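Local coordinates for levansucrase (Bacillus megaterium, PDB 3OM4), which belongs to the levansucrase/invertase family, whose members are built on a five-bladed beta-propeller of antiparallel sheets, at residues Asn179-Gln182 / Leu188-Asp191; Ala263-Asn268 / Ser274-Leu279; Phe329-Lys334 / Val431-Ser436. The protein carries 1 engineered substitution. One frame throughout, in Å; residues are numbered along the deposited sequence. Where two conformers were deposited one is given.

Interaction 1. Residues Asn179-Gln182 / Leu188-Asp191; sequences NMSQ and LKVD
Ser181 and Lys189 form a hydrogen-bonded pair of an antiparallel hairpin, and each meets the other's backbone needs: Ser181 N donates to Lys189 O (3.0 Å) and Lys189 N to Ser181 O (2.9 Å). Lys189 O is also approached by Met180 CA, a CH-O contact of 3.2 Å. Further along, Asp191 N bonds to Asn179 O at 2.8 Å, and Leu188 N is met by Tyr106 OH. One side-chain bond is added: Ser181 OG donates to the syn lone pair of Asp191 OD1 over 2.7 Å. Asp191 holds CG beside its own backbone N (chi1 -61°), which brings the carboxylate across to the serine. Asp191 OD2 lies 3.4 Å from Met180 O, two acceptors that do not bond. The Asn179 amide is satisfied away from this contact, OD1 by Gln177 and ND2 by Glu194.

Met180 and Val190 share the other face. Bends at chi2 and chi3 curl the methionine back, bringing SD to 4.0 Å from Val190 CG2 and CE to 4.2 Å from Leu188 CB. The hairpin joins strands 170-184 and 187-200 at the surface; Met180 and Val190 lie against Leu104 of strand 101-108, and Leu188 against Tyr84 and Ile86 of strand 84-92.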
loop_
_atom_site.group_PDB
_atom_site.type_symbol
_atom_site.label_atom_id
_atom_site.label_comp_id
_atom_site.label_asym_id
_atom_site.label_seq_id
_atom_site.Cartn_x
_atom_site.Cartn_y
_atom_site.Cartn_z
ATOM N N ASN A 179 2.016 -4.075 22.902
ATOM C CA ASN A 179 1.637 -3.750 24.272
ATOM C C ASN A 179 2.028 -2.322 24.629
ATOM O O ASN A 179 3.189 -1.932 24.484
ATOM C CB ASN A 179 2.241 -4.754 25.259
ATOM C CG ASN A 179 1.650 -6.148 25.108
ATOM O OD1 ASN A 179 0.442 -6.307 24.916
ATOM N ND2 ASN A 179 2.500 -7.162 25.200
ATOM N N MET A 180 1.039 -1.554 25.082
ATOM C CA MET A 180 1.205 -0.129 25.370
ATOM C C MET A 180 0.964 0.182 26.840
ATOM O O MET A 180 0.211 -0.519 27.514
ATOM C CB MET A 180 0.219 0.703 24.541
ATOM C CG MET A 180 0.176 0.386 23.055
ATOM S SD MET A 180 1.656 0.912 22.176
ATOM C CE MET A 180 1.522 2.699 22.246
ATOM N N SER A 181 1.599 1.248 27.321
ATOM C CA SER A 181 1.305 1.797 28.645
ATOM C C SER A 181 1.361 3.321 28.617
ATOM O O SER A 181 1.799 3.917 27.631
ATOM C CB SER A 181 2.259 1.234 29.708
ATOM O OG SER A 181 3.581 1.711 29.533
ATOM N N GLN A 182 0.903 3.943 29.701
ATOM C CA GLN A 182 0.964 5.391 29.854
ATOM C C GLN A 182 1.799 5.747 31.085
ATOM O O GLN A 182 1.291 5.696 32.209
ATOM C CB GLN A 182 -0.446 5.977 29.975
ATOM C CG GLN A 182 -1.253 5.943 28.690
ATOM C CD GLN A 182 -2.729 6.192 28.924
ATOM O OE1 GLN A 182 -3.468 5.292 29.323
ATOM N NE2 GLN A 182 -3.169 7.417 28.667
ATOM N N LEU A 188 2.729 8.036 25.629
ATOM C CA LEU A 188 2.460 6.629 25.360
ATOM C C LEU A 188 3.790 5.899 25.233
ATOM O O LEU A 188 4.755 6.443 24.697
ATOM C CB LEU A 188 1.656 6.458 24.069
ATOM C CG LEU A 188 0.160 6.780 24.041
ATOM C CD1 LEU A 188 -0.358 6.631 22.622
ATOM C CD2 LEU A 188 -0.639 5.883 24.982
ATOM N N LYS A 189 3.832 4.665 25.725
ATOM C CA LYS A 189 5.044 3.857 25.681
ATOM C C LYS A 189 4.759 2.509 25.029
ATOM O O LYS A 189 3.721 1.899 25.284
ATOM C CB LYS A 189 5.584 3.643 27.100
ATOM C CG LYS A 189 6.867 2.816 27.182
ATOM C CD LYS A 189 7.163 2.404 28.614
ATOM C CE LYS A 189 8.361 1.469 28.684
ATOM N NZ LYS A 189 8.678 1.081 30.086
ATOM N N VAL A 190 5.677 2.058 24.179
ATOM C CA VAL A 190 5.655 0.682 23.703
ATOM C C VAL A 190 6.379 -0.169 24.744
ATOM O O VAL A 190 7.585 -0.017 24.954
ATOM C CB VAL A 190 6.309 0.529 22.307
ATOM C CG1 VAL A 190 6.439 -0.946 21.929
ATOM C CG2 VAL A 190 5.498 1.276 21.253
ATOM N N ASP A 191 5.626 -1.039 25.409
ATOM C CA ASP A 191 6.174 -1.929 26.433
ATOM C C ASP A 191 6.925 -3.093 25.804
ATOM O O ASP A 191 7.976 -3.512 26.294
ATOM C CB ASP A 191 5.053 -2.471 27.316
ATOM C CG ASP A 191 4.297 -1.380 28.047
ATOM O OD1 ASP A 191 4.772 -0.222 28.085
ATOM O OD2 ASP A 191 3.224 -1.692 28.596
#

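Interaction 2. Residues Ala263-Asn268 / Ser274-Leu279; sequences AYYGGN and SEKKKL
Glu275 is the first residue of segment 274-279 to meet Tyr265, and it does so through its aliphatic part. Its CB lies in the plane of the tyrosine ring, at the edge, 3.6 Å from Tyr265 CE1, and its CG comes still nearer to Tyr265 CE1, at 3.5 Å. With CG anti to the backbone N (chi1 -172°) and a bend at chi2, the chain passes the ring edge and carries the carboxylate away from it; the two planes stand 80° apart. The acid is thus turned toward Arg20, to which OE2 is salt-bridged.

Lys276 follows, crossing the tyrosine at about a right angle. The hydroxyl is the atom it meets: Tyr265 OH sits 3.5 Å from Lys276 CA and also 3.5 Å from Lys276 CB, so the phenol end abuts the start of the side chain. The ammonium group lies farther off, salt-bridged to Asp8.

The contact is a case of a loop folding back over the helix that it leads into. Residues 263-268 run up to helix 269-281, Asn268 occupies the N-cap position with OD1 accepting from Phe271 N, and Tyr265 points back at the helix, meeting residues 275-279, past its first turn, with one ring edge and its hydroxyl; its ring also meets that of Phe272 edge-to-face.

One turn beyond Glu275, Leu279 N bonds to Glu275 O at 3.0 Å, and this helical spacing presents both side chains to the same tyrosine. Leu279 approaches from the direction opposite to the ring, bringing CD2 to 3.5 Å from Tyr265 OH and 4.3 Å from Tyr265 CZ. Although crowded by carbon on this side, the buried hydroxyl is satisfied, since it donates to Leu259 O.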
loop_
_atom_site.group_PDB
_atom_site.type_symbol
_atom_site.label_atom_id
_atom_site.label_comp_id
_atom_site.label_asym_id
_atom_site.label_seq_id
_atom_site.Cartn_x
_atom_site.Cartn_y
_atom_site.Cartn_z
ATOM N N ALA A 263 -8.939 -10.981 -21.491
ATOM C CA ALA A 263 -9.413 -10.485 -20.190
ATOM C C ALA A 263 -8.585 -9.318 -19.647
ATOM O O ALA A 263 -9.107 -8.454 -18.934
ATOM C CB ALA A 263 -9.451 -11.613 -19.169
ATOM N N TYR A 264 -7.297 -9.306 -19.981
ATOM C CA TYR A 264 -6.380 -8.269 -19.508
ATOM C C TYR A 264 -6.400 -7.013 -20.365
ATOM O O TYR A 264 -5.927 -5.958 -19.943
ATOM C CB TYR A 264 -4.954 -8.810 -19.429
ATOM C CG TYR A 264 -4.836 -10.082 -18.633
ATOM C CD1 TYR A 264 -5.539 -10.248 -17.436
ATOM C CD2 TYR A 264 -4.026 -11.125 -19.076
ATOM C CE1 TYR A 264 -5.432 -11.420 -16.698
ATOM C CE2 TYR A 264 -3.907 -12.305 -18.339
ATOM C CZ TYR A 264 -4.616 -12.444 -17.160
ATOM O OH TYR A 264 -4.498 -13.603 -16.434
ATOM N N TYR A 265 -6.944 -7.137 -21.571
ATOM C CA TYR A 265 -6.981 -6.032 -22.513
ATOM C C TYR A 265 -8.248 -5.200 -22.385
ATOM O O TYR A 265 -8.188 -3.972 -22.337
ATOM C CB TYR A 265 -6.833 -6.563 -23.942
ATOM C CG TYR A 265 -5.434 -7.034 -24.264
ATOM C CD1 TYR A 265 -4.592 -6.256 -25.047
ATOM C CD2 TYR A 265 -4.950 -8.252 -23.782
ATOM C CE1 TYR A 265 -3.303 -6.670 -25.345
ATOM C CE2 TYR A 265 -3.654 -8.677 -24.075
ATOM C CZ TYR A 265 -2.840 -7.878 -24.860
ATOM O OH TYR A 265 -1.563 -8.272 -25.168
ATOM N N GLY A 266 -9.393 -5.873 -22.324
ATOM C CA GLY A 266 -10.679 -5.193 -22.452
ATOM C C GLY A 266 -10.814 -4.600 -23.844
ATOM O O GLY A 266 -10.046 -4.938 -24.752
ATOM N N GLY A 267 -11.785 -3.709 -24.015
ATOM C CA GLY A 267 -12.028 -3.068 -25.305
ATOM C C GLY A 267 -12.473 -4.043 -26.380
ATOM O O GLY A 267 -12.947 -5.141 -26.076
ATOM N N ASN A 268 -12.313 -3.644 -27.638
ATOM C CA ASN A 268 -12.726 -4.479 -28.768
ATOM C C ASN A 268 -11.593 -5.344 -29.327
ATOM O O ASN A 268 -10.440 -5.225 -28.898
ATOM C CB ASN A 268 -13.400 -3.636 -29.871
ATOM C CG ASN A 268 -12.579 -2.415 -30.278
ATOM O OD1 ASN A 268 -11.367 -2.494 -30.481
ATOM N ND2 ASN A 268 -13.255 -1.277 -30.414
ATOM N N SER A 274 -4.136 -4.988 -32.002
ATOM C CA SER A 274 -3.101 -3.961 -32.179
ATOM C C SER A 274 -2.184 -3.821 -30.960
ATOM O O SER A 274 -0.971 -3.662 -31.103
ATOM C CB SER A 274 -3.727 -2.609 -32.526
ATOM O OG SER A 274 -4.581 -2.162 -31.488
ATOM N N GLU A 275 -2.782 -3.876 -29.769
ATOM C CA GLU A 275 -2.052 -3.779 -28.506
ATOM C C GLU A 275 -1.156 -5.002 -28.300
ATOM O O GLU A 275 -0.001 -4.872 -27.886
ATOM C CB GLU A 275 -3.044 -3.636 -27.346
ATOM C CG GLU A 275 -2.422 -3.339 -25.988
ATOM C CD GLU A 275 -2.311 -1.853 -25.677
ATOM O OE1 GLU A 275 -2.430 -1.016 -26.598
ATOM O OE2 GLU A 275 -2.098 -1.524 -24.493
ATOM N N LYS A 276 -1.699 -6.181 -28.595
ATOM C CA LYS A 276 -0.962 -7.438 -28.467
ATOM C C LYS A 276 0.231 -7.493 -29.426
ATOM O O LYS A 276 1.330 -7.883 -29.029
ATOM C CB LYS A 276 -1.897 -8.634 -28.679
ATOM C CG LYS A 276 -1.213 -10.000 -28.672
ATOM C CD LYS A 276 -2.167 -11.126 -29.074
ATOM C CE LYS A 276 -2.879 -10.816 -30.388
ATOM N NZ LYS A 276 -3.262 -12.045 -31.134
ATOM N N LYS A 277 0.018 -7.097 -30.679
ATOM C CA LYS A 277 1.093 -7.115 -31.675
ATOM C C LYS A 277 2.263 -6.235 -31.241
ATOM O O LYS A 277 3.419 -6.650 -31.333
ATOM C CB LYS A 277 0.570 -6.693 -33.050
ATOM C CG LYS A 277 1.623 -6.692 -34.157
ATOM C CD LYS A 277 0.981 -6.757 -35.535
ATOM C CE LYS A 277 0.012 -5.606 -35.768
ATOM N NZ LYS A 277 -0.955 -5.920 -36.855
ATOM N N LYS A 278 1.944 -5.035 -30.759
ATOM C CA LYS A 278 2.938 -4.078 -30.264
ATOM C C LYS A 278 3.711 -4.634 -29.065
ATOM O O LYS A 278 4.926 -4.455 -28.968
ATOM C CB LYS A 278 2.252 -2.755 -29.899
ATOM C CG LYS A 278 3.194 -1.574 -29.673
ATOM C CD LYS A 278 2.393 -0.305 -29.388
ATOM C CE LYS A 278 3.273 0.937 -29.330
ATOM N NZ LYS A 278 4.126 0.990 -28.108
ATOM N N LEU A 279 3.000 -5.306 -28.162
ATOM C CA LEU A 279 3.616 -5.942 -26.998
ATOM C C LEU A 279 4.600 -7.045 -27.381
ATOM O O LEU A 279 5.705 -7.102 -26.842
ATOM C CB LEU A 279 2.543 -6.488 -26.051
ATOM C CG LEU A 279 2.403 -5.928 -24.627
ATOM C CD1 LEU A 279 2.948 -4.506 -24.456
ATOM C CD2 LEU A 279 0.958 -6.019 -24.167
#

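Interaction 3. Residues Phe329-Lys334 / Val431-Ser436; sequences FKKDGK and VNIDGS
A tight beta hairpin at the edge of one four-stranded antiparallel sheet here reaches the end of a strand in the next such sheet along the chain. The hairpin links strands 326-331 and 334-342 through a type I' turn from Lys331 to Lys334, closed by Lys331 N to Lys334 O and by Lys334 N to Lys331 O, each 2.8 Å long. From the residue that opens the turn, Lys331 extends toward Ile433, on strand 424-434, and all of the close contact lies between these two residues.

The lysine runs out nearly straight until chi4, where a turn to -71° bends the ammonium group toward the Ile433 carbonyl. Lys331 NZ donates to Ile433 O at 3.1 Å, arriving 37° above the carbonyl plane with a C=O...N angle of 134°, a bond that does not lie on a lone pair. The methylenes meanwhile cross the isoleucine, Lys331 CE lying 3.8 Å and Lys331 CD 3.9 Å from Ile433 CB, so that, in this conformer of Ile433, the aliphatic part of the chain packs while its charged end bonds.

Lys331 NZ also forms a salt bridge with Asp332 OD2 at 2.9 Å, meeting it from above the carboxylate plane. A second salt bridge goes to Asp404, whose backbone is itself bonded to Ile433. The ammonium group is therefore gripped by two carboxylates and a carbonyl, which would probably stabilise its charge. Tyr336 of strand 334-342 touches both Lys331 and Ile433, and its OH bonds to Gly435 O, giving a further join between the sheets.

Two successive four-stranded antiparallel sheets, here touching through an edge hairpin, are consistent with neighbouring blades of the five-bladed beta-propeller of this family.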
loop_
_atom_site.group_PDB
_atom_site.type_symbol
_atom_site.label_atom_id
_atom_site.label_comp_id
_atom_site.label_asym_id
_atom_site.label_seq_id
_atom_site.Cartn_x
_atom_site.Cartn_y
_atom_site.Cartn_z
ATOM N N PHE A 329 -12.351 -0.383 2.064
ATOM C CA PHE A 329 -13.345 -0.043 3.078
ATOM C C PHE A 329 -14.739 0.067 2.470
ATOM O O PHE A 329 -14.896 0.195 1.251
ATOM C CB PHE A 329 -12.979 1.248 3.830
ATOM C CG PHE A 329 -12.769 2.444 2.938
ATOM C CD1 PHE A 329 -13.851 3.200 2.493
ATOM C CD2 PHE A 329 -11.485 2.823 2.556
ATOM C CE1 PHE A 329 -13.659 4.308 1.671
ATOM C CE2 PHE A 329 -11.280 3.931 1.736
ATOM C CZ PHE A 329 -12.370 4.673 1.292
ATOM N N LYS A 330 -15.743 0.019 3.338
ATOM C CA LYS A 330 -17.136 0.080 2.934
ATOM C C LYS A 330 -17.675 1.493 3.117
ATOM O O LYS A 330 -17.498 2.097 4.176
ATOM C CB LYS A 330 -17.962 -0.910 3.759
ATOM C CG LYS A 330 -19.388 -1.114 3.275
ATOM C CD LYS A 330 -20.117 -2.095 4.173
ATOM C CE LYS A 330 -21.377 -2.627 3.515
ATOM N NZ LYS A 330 -22.016 -3.667 4.371
ATOM N N LYS A 331 -18.328 2.003 2.076
ATOM C CA LYS A 331 -18.941 3.325 2.098
ATOM C C LYS A 331 -20.257 3.277 1.327
ATOM O O LYS A 331 -20.320 2.710 0.232
ATOM C CB LYS A 331 -17.990 4.364 1.495
ATOM C CG LYS A 331 -18.435 5.808 1.672
ATOM C CD LYS A 331 -17.507 6.761 0.939
ATOM C CE LYS A 331 -17.965 8.205 1.079
ATOM N NZ LYS A 331 -19.206 8.487 0.301
ATOM N N ASP A 332 -21.305 3.860 1.910
ATOM C CA ASP A 332 -22.645 3.882 1.303
ATOM C C ASP A 332 -23.096 2.508 0.797
ATOM O O ASP A 332 -23.715 2.404 -0.264
ATOM C CB ASP A 332 -22.719 4.907 0.158
ATOM C CG ASP A 332 -22.313 6.305 0.585
ATOM O OD1 ASP A 332 -22.692 6.737 1.695
ATOM O OD2 ASP A 332 -21.616 6.976 -0.206
ATOM N N GLY A 333 -22.773 1.459 1.552
ATOM C CA GLY A 333 -23.157 0.091 1.201
ATOM C C GLY A 333 -22.315 -0.573 0.124
ATOM O O GLY A 333 -22.573 -1.721 -0.248
ATOM N N LYS A 334 -21.309 0.141 -0.379
ATOM C CA LYS A 334 -20.438 -0.381 -1.433
ATOM C C LYS A 334 -19.009 -0.545 -0.934
ATOM O O LYS A 334 -18.592 0.117 0.018
ATOM C CB LYS A 334 -20.457 0.541 -2.656
ATOM C CG LYS A 334 -21.822 1.125 -2.981
ATOM C CD LYS A 334 -22.604 0.270 -3.955
ATOM C CE LYS A 334 -22.439 0.790 -5.373
ATOM N NZ LYS A 334 -23.568 0.365 -6.244
ATOM N N VAL A 431 -10.619 13.798 -0.701
ATOM C CA VAL A 431 -11.204 13.282 -1.929
ATOM C C VAL A 431 -12.663 12.917 -1.660
ATOM O O VAL A 431 -12.969 12.178 -0.719
ATOM C CB VAL A 431 -10.414 12.062 -2.481
ATOM C CG1 VAL A 431 -11.227 11.295 -3.518
ATOM C CG2 VAL A 431 -9.088 12.519 -3.082
ATOM N N ASN A 432 -13.555 13.474 -2.475
ATOM C CA ASN A 432 -14.975 13.168 -2.413
ATOM C C ASN A 432 -15.268 11.854 -3.128
ATOM O O ASN A 432 -14.752 11.618 -4.222
ATOM C CB ASN A 432 -15.778 14.303 -3.058
ATOM C CG ASN A 432 -17.273 14.048 -3.042
ATOM O OD1 ASN A 432 -17.838 13.546 -4.013
ATOM N ND2 ASN A 432 -17.919 14.386 -1.935
ATOM N N ILE A 433 -16.078 11.006 -2.499
ATOM C CA ILE A 433 -16.520 9.751 -3.108
ATOM C C ILE A 433 -18.032 9.785 -3.315
ATOM O O ILE A 433 -18.792 9.949 -2.356
ATOM C CB ILE A 433 -16.153 8.512 -2.237
ATOM C CG1 ILE A 433 -14.694 8.561 -1.749
ATOM C CG2 ILE A 433 -16.476 7.204 -2.976
ATOM C CD1 ILE A 433 -13.634 8.440 -2.831
ATOM N N ASP A 434 -18.463 9.634 -4.565
ATOM C CA ASP A 434 -19.886 9.641 -4.901
ATOM C C ASP A 434 -20.199 8.563 -5.935
ATOM O O ASP A 434 -20.013 8.766 -7.137
ATOM C CB ASP A 434 -20.315 11.024 -5.409
ATOM C CG ASP A 434 -21.831 11.204 -5.442
ATOM O OD1 ASP A 434 -22.571 10.310 -4.973
ATOM O OD2 ASP A 434 -22.285 12.257 -5.937
ATOM N N GLY A 435 -20.676 7.417 -5.456
ATOM C CA GLY A 435 -20.955 6.275 -6.322
ATOM C C GLY A 435 -19.666 5.732 -6.906
ATOM O O GLY A 435 -18.775 5.324 -6.166
ATOM N N SER A 436 -19.563 5.745 -8.234
ATOM C CA SER A 436 -18.346 5.315 -8.926
ATOM C C SER A 436 -17.486 6.498 -9.386
ATOM O O SER A 436 -16.589 6.340 -10.217
ATOM C CB SER A 436 -18.688 4.405 -10.111
ATOM O OG SER A 436 -19.514 5.074 -11.047
#

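The three contacts come in series along the chain, interaction 1 closing before interaction 2 opens and interaction 2 before interaction 3. None touches another. Interactions 1 and 2 lie on opposite sides of the chain's centre, their centres 54 Å apart, while interaction 3 lies closer in, its centre 35 Å from that of interaction 1 and 30 Å from that of interaction 2. They share no sheet: the first pairs two adjacent strands of one sheet, the second seats a loop on its own helix, and the third joins two four-stranded sheets. Interactions 1 and 2 tie parts close in sequence at the periphery, whereas interaction 3 joins probably adjacent propeller blades across 96 intervening residues.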